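PDB 6SJ9: proteasome accessory factor B/C (PafBC) from Paenarthrobacter aurescens, which probably acts as a transcriptional regulator of the bacterial DNA damage response, pairing winged helix-turn-helix DNA-binding modules with WYL domains. Local coordinates for residues E487-I495 with R550-E558; T496-L507 with E519-L527. One frame throughout, in Å; residues are numbered along the deposited sequence.

Contacts 1 and 2 lie in the second WYL domain of the chain and share helix 489-501, the first half of which serves contact 1 and the second half contact 2. Each reaches the same five-stranded antiparallel sheet, contact 1 through outer strand 554-560 and contact 2 through the hairpin of strands 503-510 and 517-530. Both are partly buried. Contact 1 is almost wholly apolar, with no hydrogen bond between its segments, whereas contact 2 combines backbone pairing and a buried leucine-valine-proline face with charged groups toward the surface. They meet directly: Leu557 packs on Leu507, Phe492 on Leu527, and Glu558 O probably accepts a hydrogen bond from Arg506 N.

Contact 1 of 2, residues E487-I495 with R550-E558; sequences EQAQAFAAI and RLDRVESLE
In the Sm-like fold of the WYL domain, a helix packs on a strongly bent antiparallel sheet; here Ala491 and Ile495 of helix 489-501 meet Leu551, in the 3-10 turn 551-553, and Leu557, on outer strand 554-560. Leu551 sits among Gln488, Ala491, Phe492 and Ile495. Its CG stands opposite the backbone N (chi1 -163°), which lets the two methyls divide the work: CD1 lies 3.6 Å from Ile495 CD1, while CD2 sits 3.9 Å from Phe492 CB and near the plane of the Phe492 ring, at its edge. That ring also meets Trp534 edge-to-face, on strand 533-540. Leu557 meets the same Ala491 and Ile495 from the strand side, its CD1 pressed to 3.5 Å from Ile495 CG1, a tight carbon pair. Ala491 CA and Leu557 CA are 6.5 Å apart, consistent with a close approach allowed by the small alanine, whose CB also meets Val554 CG1 at 4.1 Å. The 3-10 turn joins strand 545-550 to strand 554-560, the two outermost strands of the sheet, and packs against the helix. Gln488 runs alongside Asp552, its NE2 3.6 Å from Asp552 CB; amide and carboxylate planes stand 80° apart, and no hydrogen bond links them. The carboxylate is instead gripped side-on by Arg550 in a salt bridge, NE to OD1 at 3.1 Å and NH2 to OD2 at 2.8 Å, both on the syn side. An alanine in place of Asp552 would still offer a CB to Gln488 NE2 but is likely to leave the Arg550 guanidinium without its paired acceptor and freer to turn.

Contact 2 of 2, residues T496-L507 with E519-L527; sequences TQAIREGRQLRL and ERDVDPLRL
Leu505 and Val522 form a hydrogen-bonded pair in the antiparallel hairpin of strands 503-510 and 517-530, central to the WYL domain's Sm-like sheet. Four backbone bonds fix the register: Leu505 and Val522 exchange N-H and C=O, as do Leu507 and Arg520, with Leu507 N to Arg520 O at 2.7 Å. The short strand axes run 158° apart. Gly502, with positive phi, closes a Schellman motif that links helix 489-501 to strand 503-510.

Apolar packing gathers at Pro524. Helix 496-501 passes across strand 519-527 at 102°, and the proline ring receives Ala498 CB on its CG at 3.7 Å, with Leu505 CD1 also against CG and Ile499 CG1 against CB. Leu507 CD2 continues this face toward Val522 CG1.

Among the polar side chains, Gln504 and Asp523 form a buried amide-carboxylate bond: Gln504 NE2 donates to the syn side of Asp523 OD1 at 2.9 Å, close to its own amide plane. Gln504 OE1 is taken by Asn560 and Asp523 OD2 by Ser565. At the more exposed edge Arg506, bent at chi2, reaches across to two acids of the partner strand and forms salt bridges with both, the individual hydrogen bonds being weak. NH1 reaches Asp521 OD1 at 3.4 Å, near the guanidinium plane, whereas Glu519 CG lies over one face of that group. Glu519 OE2 pairs with Arg508, and its OE1 takes a bent bond from Arg506 NH2, 2.8 Å long with 141° at the hydrogen.

Contact 1 of 2, residues E487-I495 with R550-E558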
# COMPACT_ATOMS: atom_id res chain seq x y z
N GLU A 487 -12.17 -28.23 10.28
CA GLU A 487 -12.62 -28.59 8.95
C GLU A 487 -11.49 -28.45 7.92
O GLU A 487 -11.58 -29.03 6.83
CB GLU A 487 -13.81 -27.72 8.55
CG GLU A 487 -14.96 -27.69 9.53
CD GLU A 487 -14.67 -26.87 10.79
OE1 GLU A 487 -13.81 -25.94 10.76
OE2 GLU A 487 -15.30 -27.17 11.83
N GLN A 488 -10.44 -27.74 8.27
CA GLN A 488 -9.33 -27.53 7.36
C GLN A 488 -8.13 -28.41 7.67
O GLN A 488 -7.19 -28.46 6.87
CB GLN A 488 -8.91 -26.04 7.38
CG GLN A 488 -9.99 -25.13 6.84
CD GLN A 488 -9.85 -23.71 7.37
OE1 GLN A 488 -8.75 -23.15 7.38
NE2 GLN A 488 -10.96 -23.12 7.77
N ALA A 489 -8.15 -29.13 8.80
CA ALA A 489 -6.97 -29.84 9.28
C ALA A 489 -6.52 -30.91 8.31
O ALA A 489 -5.32 -31.17 8.15
CB ALA A 489 -7.23 -30.46 10.65
N GLN A 490 -7.48 -31.60 7.71
CA GLN A 490 -7.16 -32.65 6.76
C GLN A 490 -6.43 -32.09 5.55
O GLN A 490 -5.42 -32.65 5.10
CB GLN A 490 -8.46 -33.36 6.31
CG GLN A 490 -8.25 -34.37 5.20
CD GLN A 490 -9.48 -35.25 4.94
OE1 GLN A 490 -10.22 -35.60 5.87
NE2 GLN A 490 -9.66 -35.66 3.69
N ALA A 491 -6.93 -30.99 5.00
CA ALA A 491 -6.23 -30.39 3.86
C ALA A 491 -4.86 -29.81 4.29
O ALA A 491 -3.87 -29.90 3.54
CB ALA A 491 -7.13 -29.34 3.23
N PHE A 492 -4.79 -29.25 5.50
CA PHE A 492 -3.52 -28.71 6.00
C PHE A 492 -2.46 -29.82 6.08
O PHE A 492 -1.33 -29.64 5.62
CB PHE A 492 -3.74 -28.05 7.37
CG PHE A 492 -2.52 -27.40 7.94
CD1 PHE A 492 -1.54 -28.15 8.59
CD2 PHE A 492 -2.36 -26.03 7.86
CE1 PHE A 492 -0.39 -27.53 9.14
CE2 PHE A 492 -1.23 -25.40 8.40
CZ PHE A 492 -0.25 -26.15 9.05
N ALA A 493 -2.84 -31.00 6.59
CA ALA A 493 -1.89 -32.10 6.69
C ALA A 493 -1.51 -32.67 5.31
O ALA A 493 -0.35 -33.02 5.07
CB ALA A 493 -2.49 -33.20 7.58
N ALA A 494 -2.47 -32.75 4.39
CA ALA A 494 -2.11 -33.28 3.07
C ALA A 494 -1.17 -32.33 2.32
O ALA A 494 -0.18 -32.77 1.70
CB ALA A 494 -3.38 -33.56 2.27
N ILE A 495 -1.41 -31.03 2.42
CA ILE A 495 -0.49 -30.07 1.80
C ILE A 495 0.88 -30.15 2.46
O ILE A 495 1.91 -30.14 1.79
CB ILE A 495 -1.07 -28.64 1.89
CG1 ILE A 495 -2.29 -28.55 0.97
CG2 ILE A 495 0.00 -27.59 1.53
CD1 ILE A 495 -3.05 -27.28 1.08
N ARG A 550 -6.95 -20.42 -1.07
CA ARG A 550 -7.43 -20.39 0.30
C ARG A 550 -7.68 -21.81 0.77
O ARG A 550 -8.43 -22.55 0.12
CB ARG A 550 -8.73 -19.58 0.42
CG ARG A 550 -8.57 -18.06 0.17
CD ARG A 550 -9.90 -17.31 0.31
NE ARG A 550 -10.56 -17.51 1.61
CZ ARG A 550 -10.40 -16.69 2.67
NH1 ARG A 550 -9.62 -15.62 2.58
NH2 ARG A 550 -11.04 -16.95 3.83
N LEU A 551 -7.07 -22.18 1.90
CA LEU A 551 -7.29 -23.51 2.46
C LEU A 551 -8.78 -23.76 2.68
O LEU A 551 -9.28 -24.87 2.43
CB LEU A 551 -6.52 -23.66 3.77
CG LEU A 551 -6.33 -25.10 4.26
CD1 LEU A 551 -5.51 -25.83 3.26
CD2 LEU A 551 -5.56 -25.08 5.55
N ASP A 552 -9.51 -22.73 3.12
CA ASP A 552 -10.90 -22.97 3.46
C ASP A 552 -11.73 -23.03 2.22
O ASP A 552 -12.95 -23.10 2.35
CB ASP A 552 -11.47 -21.90 4.43
CG ASP A 552 -11.58 -20.48 3.83
OD1 ASP A 552 -11.54 -20.25 2.60
OD2 ASP A 552 -11.73 -19.53 4.65
N ARG A 553 -11.11 -23.01 1.03
CA ARG A 553 -11.87 -23.26 -0.20
C ARG A 553 -11.52 -24.59 -0.85
O ARG A 553 -12.05 -24.90 -1.91
CB ARG A 553 -11.74 -22.10 -1.20
CG ARG A 553 -12.61 -20.98 -0.67
CD ARG A 553 -13.07 -19.94 -1.63
NE ARG A 553 -13.07 -20.26 -3.06
CZ ARG A 553 -12.96 -19.29 -3.96
NH1 ARG A 553 -12.87 -18.04 -3.51
NH2 ARG A 553 -12.94 -19.53 -5.25
N VAL A 554 -10.67 -25.39 -0.22
CA VAL A 554 -10.37 -26.70 -0.76
C VAL A 554 -11.57 -27.60 -0.57
O VAL A 554 -12.03 -27.81 0.56
CB VAL A 554 -9.13 -27.28 -0.06
CG1 VAL A 554 -8.97 -28.77 -0.41
CG2 VAL A 554 -7.92 -26.48 -0.49
N GLU A 555 -12.02 -28.22 -1.66
CA GLU A 555 -13.02 -29.27 -1.48
C GLU A 555 -12.33 -30.60 -1.21
O GLU A 555 -12.73 -31.32 -0.30
CB GLU A 555 -13.94 -29.42 -2.68
CG GLU A 555 -15.20 -30.21 -2.35
CD GLU A 555 -15.13 -31.66 -2.80
OE1 GLU A 555 -15.71 -32.52 -2.10
OE2 GLU A 555 -14.51 -31.94 -3.86
N SER A 556 -11.27 -30.91 -1.94
CA SER A 556 -10.50 -32.09 -1.57
C SER A 556 -9.14 -31.98 -2.22
O SER A 556 -8.97 -31.30 -3.24
CB SER A 556 -11.22 -33.39 -1.98
OG SER A 556 -11.18 -33.50 -3.37
N LEU A 557 -8.17 -32.67 -1.61
CA LEU A 557 -6.80 -32.74 -2.12
C LEU A 557 -6.36 -34.17 -1.98
O LEU A 557 -6.49 -34.73 -0.89
CB LEU A 557 -5.86 -31.88 -1.29
CG LEU A 557 -5.92 -30.40 -1.50
CD1 LEU A 557 -5.28 -29.76 -0.31
CD2 LEU A 557 -5.10 -30.12 -2.71
N GLU A 558 -5.80 -34.74 -3.06
CA GLU A 558 -5.31 -36.09 -3.11
C GLU A 558 -4.03 -36.11 -3.94
O GLU A 558 -4.01 -35.58 -5.07
CB GLU A 558 -6.30 -37.10 -3.73
CG GLU A 558 -7.76 -36.86 -3.47
CD GLU A 558 -8.25 -37.45 -2.14
OE1 GLU A 558 -7.41 -38.00 -1.39
OE2 GLU A 558 -9.48 -37.36 -1.86

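Contact 2 of 2, residues T496-L507 with E519-L527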
# COMPACT_ATOMS: atom_id res chain seq x y z
N THR A 496 0.91 -30.23 3.80
CA THR A 496 2.18 -30.29 4.51
C THR A 496 3.00 -31.48 4.04
O THR A 496 4.20 -31.36 3.79
CB THR A 496 1.94 -30.38 6.02
OG1 THR A 496 1.31 -29.18 6.49
CG2 THR A 496 3.29 -30.61 6.79
N GLN A 497 2.37 -32.64 3.99
CA GLN A 497 3.08 -33.84 3.64
C GLN A 497 3.50 -33.82 2.17
O GLN A 497 4.62 -34.22 1.83
CB GLN A 497 2.18 -35.03 3.92
CG GLN A 497 2.78 -36.35 3.56
CD GLN A 497 1.90 -37.55 4.02
OE1 GLN A 497 1.93 -37.96 5.18
NE2 GLN A 497 1.12 -38.08 3.09
N ALA A 498 2.64 -33.29 1.30
CA ALA A 498 3.00 -33.24 -0.13
C ALA A 498 4.22 -32.36 -0.35
O ALA A 498 5.10 -32.70 -1.14
CB ALA A 498 1.80 -32.77 -0.98
N ILE A 499 4.27 -31.21 0.33
CA ILE A 499 5.43 -30.32 0.21
C ILE A 499 6.68 -31.04 0.69
O ILE A 499 7.72 -31.04 0.01
CB ILE A 499 5.21 -29.02 1.00
CG1 ILE A 499 4.09 -28.17 0.34
CG2 ILE A 499 6.58 -28.24 1.12
CD1 ILE A 499 3.63 -26.97 1.21
N ARG A 500 6.58 -31.68 1.85
CA ARG A 500 7.74 -32.34 2.44
C ARG A 500 8.24 -33.50 1.58
O ARG A 500 9.45 -33.68 1.42
CB ARG A 500 7.37 -32.87 3.83
CG ARG A 500 8.59 -33.25 4.68
CD ARG A 500 8.17 -33.80 6.07
NE ARG A 500 7.39 -35.03 5.94
CZ ARG A 500 6.12 -35.16 6.34
NH1 ARG A 500 5.48 -34.12 6.91
NH2 ARG A 500 5.49 -36.32 6.17
N GLU A 501 7.33 -34.28 1.00
CA GLU A 501 7.70 -35.43 0.20
C GLU A 501 7.80 -35.15 -1.29
O GLU A 501 8.08 -36.06 -2.06
CB GLU A 501 6.71 -36.57 0.47
CG GLU A 501 6.78 -36.97 1.97
CD GLU A 501 5.73 -37.99 2.38
OE1 GLU A 501 4.89 -38.44 1.54
OE2 GLU A 501 5.72 -38.31 3.57
N GLY A 502 7.58 -33.91 -1.74
CA GLY A 502 7.76 -33.66 -3.16
C GLY A 502 6.64 -34.22 -4.04
O GLY A 502 6.91 -34.65 -5.16
N ARG A 503 5.40 -34.27 -3.53
CA ARG A 503 4.28 -34.89 -4.26
C ARG A 503 3.35 -33.86 -4.90
O ARG A 503 2.90 -32.91 -4.24
CB ARG A 503 3.39 -35.77 -3.35
CG ARG A 503 4.15 -36.85 -2.58
CD ARG A 503 3.22 -37.74 -1.74
NE ARG A 503 4.07 -38.59 -0.93
CZ ARG A 503 4.65 -39.71 -1.37
NH1 ARG A 503 4.44 -40.18 -2.63
NH2 ARG A 503 5.48 -40.36 -0.56
N GLN A 504 2.96 -34.15 -6.12
CA GLN A 504 1.91 -33.39 -6.77
C GLN A 504 0.54 -33.73 -6.16
O GLN A 504 0.30 -34.84 -5.68
CB GLN A 504 1.92 -33.70 -8.27
CG GLN A 504 1.75 -32.52 -9.11
CD GLN A 504 1.82 -32.81 -10.59
OE1 GLN A 504 1.03 -33.57 -11.10
NE2 GLN A 504 2.76 -32.19 -11.28
N LEU A 505 -0.38 -32.77 -6.21
CA LEU A 505 -1.73 -32.95 -5.68
C LEU A 505 -2.76 -32.70 -6.76
O LEU A 505 -2.63 -31.77 -7.55
CB LEU A 505 -2.00 -32.01 -4.48
CG LEU A 505 -1.16 -32.30 -3.21
CD1 LEU A 505 -1.35 -31.24 -2.14
CD2 LEU A 505 -1.68 -33.63 -2.59
N ARG A 506 -3.79 -33.50 -6.74
CA ARG A 506 -5.02 -33.20 -7.45
C ARG A 506 -5.91 -32.39 -6.51
O ARG A 506 -6.32 -32.89 -5.48
CB ARG A 506 -5.77 -34.48 -7.81
CG ARG A 506 -7.01 -34.26 -8.70
CD ARG A 506 -6.62 -33.72 -10.05
NE ARG A 506 -7.71 -33.81 -11.03
CZ ARG A 506 -7.65 -33.26 -12.24
NH1 ARG A 506 -6.55 -32.60 -12.59
NH2 ARG A 506 -8.69 -33.37 -13.07
N LEU A 507 -6.22 -31.16 -6.91
CA LEU A 507 -6.98 -30.21 -6.11
C LEU A 507 -8.35 -29.99 -6.74
O LEU A 507 -8.46 -29.76 -7.96
CB LEU A 507 -6.23 -28.88 -6.00
CG LEU A 507 -7.08 -27.70 -5.57
CD1 LEU A 507 -7.54 -27.86 -4.09
CD2 LEU A 507 -6.24 -26.42 -5.83
N GLU A 519 -11.08 -28.38 -11.02
CA GLU A 519 -10.23 -29.53 -10.76
C GLU A 519 -8.90 -29.32 -11.46
O GLU A 519 -8.88 -29.00 -12.66
CB GLU A 519 -10.92 -30.82 -11.25
CG GLU A 519 -10.39 -32.11 -10.59
CD GLU A 519 -11.02 -33.45 -11.13
OE1 GLU A 519 -11.34 -33.59 -12.36
OE2 GLU A 519 -11.24 -34.34 -10.26
N ARG A 520 -7.80 -29.51 -10.74
CA ARG A 520 -6.51 -29.19 -11.31
C ARG A 520 -5.41 -29.88 -10.53
O ARG A 520 -5.53 -30.10 -9.33
CB ARG A 520 -6.26 -27.69 -11.27
CG ARG A 520 -6.51 -27.16 -9.85
CD ARG A 520 -6.29 -25.69 -9.89
NE ARG A 520 -7.51 -24.96 -9.89
CZ ARG A 520 -7.59 -23.66 -10.15
NH1 ARG A 520 -8.77 -23.10 -10.02
NH2 ARG A 520 -6.55 -22.93 -10.53
N ASP A 521 -4.32 -30.19 -11.25
CA ASP A 521 -3.08 -30.70 -10.67
C ASP A 521 -2.22 -29.52 -10.24
O ASP A 521 -2.06 -28.57 -11.01
CB ASP A 521 -2.31 -31.54 -11.71
CG ASP A 521 -3.04 -32.88 -12.01
OD1 ASP A 521 -3.63 -33.51 -11.10
OD2 ASP A 521 -3.03 -33.26 -13.17
N VAL A 522 -1.71 -29.55 -9.01
CA VAL A 522 -0.85 -28.49 -8.49
C VAL A 522 0.39 -29.06 -7.83
O VAL A 522 0.37 -30.14 -7.23
CB VAL A 522 -1.60 -27.56 -7.50
CG1 VAL A 522 -2.84 -27.14 -8.10
CG2 VAL A 522 -1.93 -28.29 -6.19
N ASP A 523 1.49 -28.31 -7.93
CA ASP A 523 2.71 -28.56 -7.17
C ASP A 523 2.62 -27.67 -5.95
O ASP A 523 2.83 -26.46 -6.06
CB ASP A 523 3.97 -28.22 -7.98
CG ASP A 523 4.09 -29.01 -9.29
OD1 ASP A 523 3.74 -30.22 -9.33
OD2 ASP A 523 4.63 -28.43 -10.26
N PRO A 524 2.30 -28.21 -4.78
CA PRO A 524 2.27 -27.37 -3.57
C PRO A 524 3.66 -26.85 -3.23
O PRO A 524 4.64 -27.59 -3.27
CB PRO A 524 1.75 -28.31 -2.48
CG PRO A 524 2.11 -29.67 -2.97
CD PRO A 524 1.97 -29.62 -4.50
N LEU A 525 3.72 -25.58 -2.87
CA LEU A 525 5.00 -24.93 -2.57
C LEU A 525 5.13 -24.45 -1.12
O LEU A 525 6.11 -24.80 -0.47
CB LEU A 525 5.17 -23.71 -3.50
CG LEU A 525 5.18 -24.07 -5.01
CD1 LEU A 525 5.31 -22.87 -5.92
CD2 LEU A 525 6.34 -25.06 -5.36
N ARG A 526 4.17 -23.66 -0.63
CA ARG A 526 4.24 -23.05 0.70
C ARG A 526 2.86 -22.96 1.29
O ARG A 526 1.90 -22.59 0.61
CB ARG A 526 4.81 -21.62 0.65
CG ARG A 526 6.31 -21.63 0.51
CD ARG A 526 6.85 -20.20 0.63
NE ARG A 526 6.51 -19.46 -0.60
CZ ARG A 526 6.98 -18.24 -0.85
NH1 ARG A 526 7.78 -17.64 0.06
NH2 ARG A 526 6.66 -17.65 -1.98
N LEU A 527 2.78 -23.23 2.57
CA LEU A 527 1.59 -23.06 3.38
C LEU A 527 1.87 -21.91 4.36
O LEU A 527 2.89 -21.93 5.05
CB LEU A 527 1.32 -24.37 4.08
CG LEU A 527 0.06 -24.76 4.78
CD1 LEU A 527 -1.14 -24.53 3.91
CD2 LEU A 527 0.27 -26.25 5.14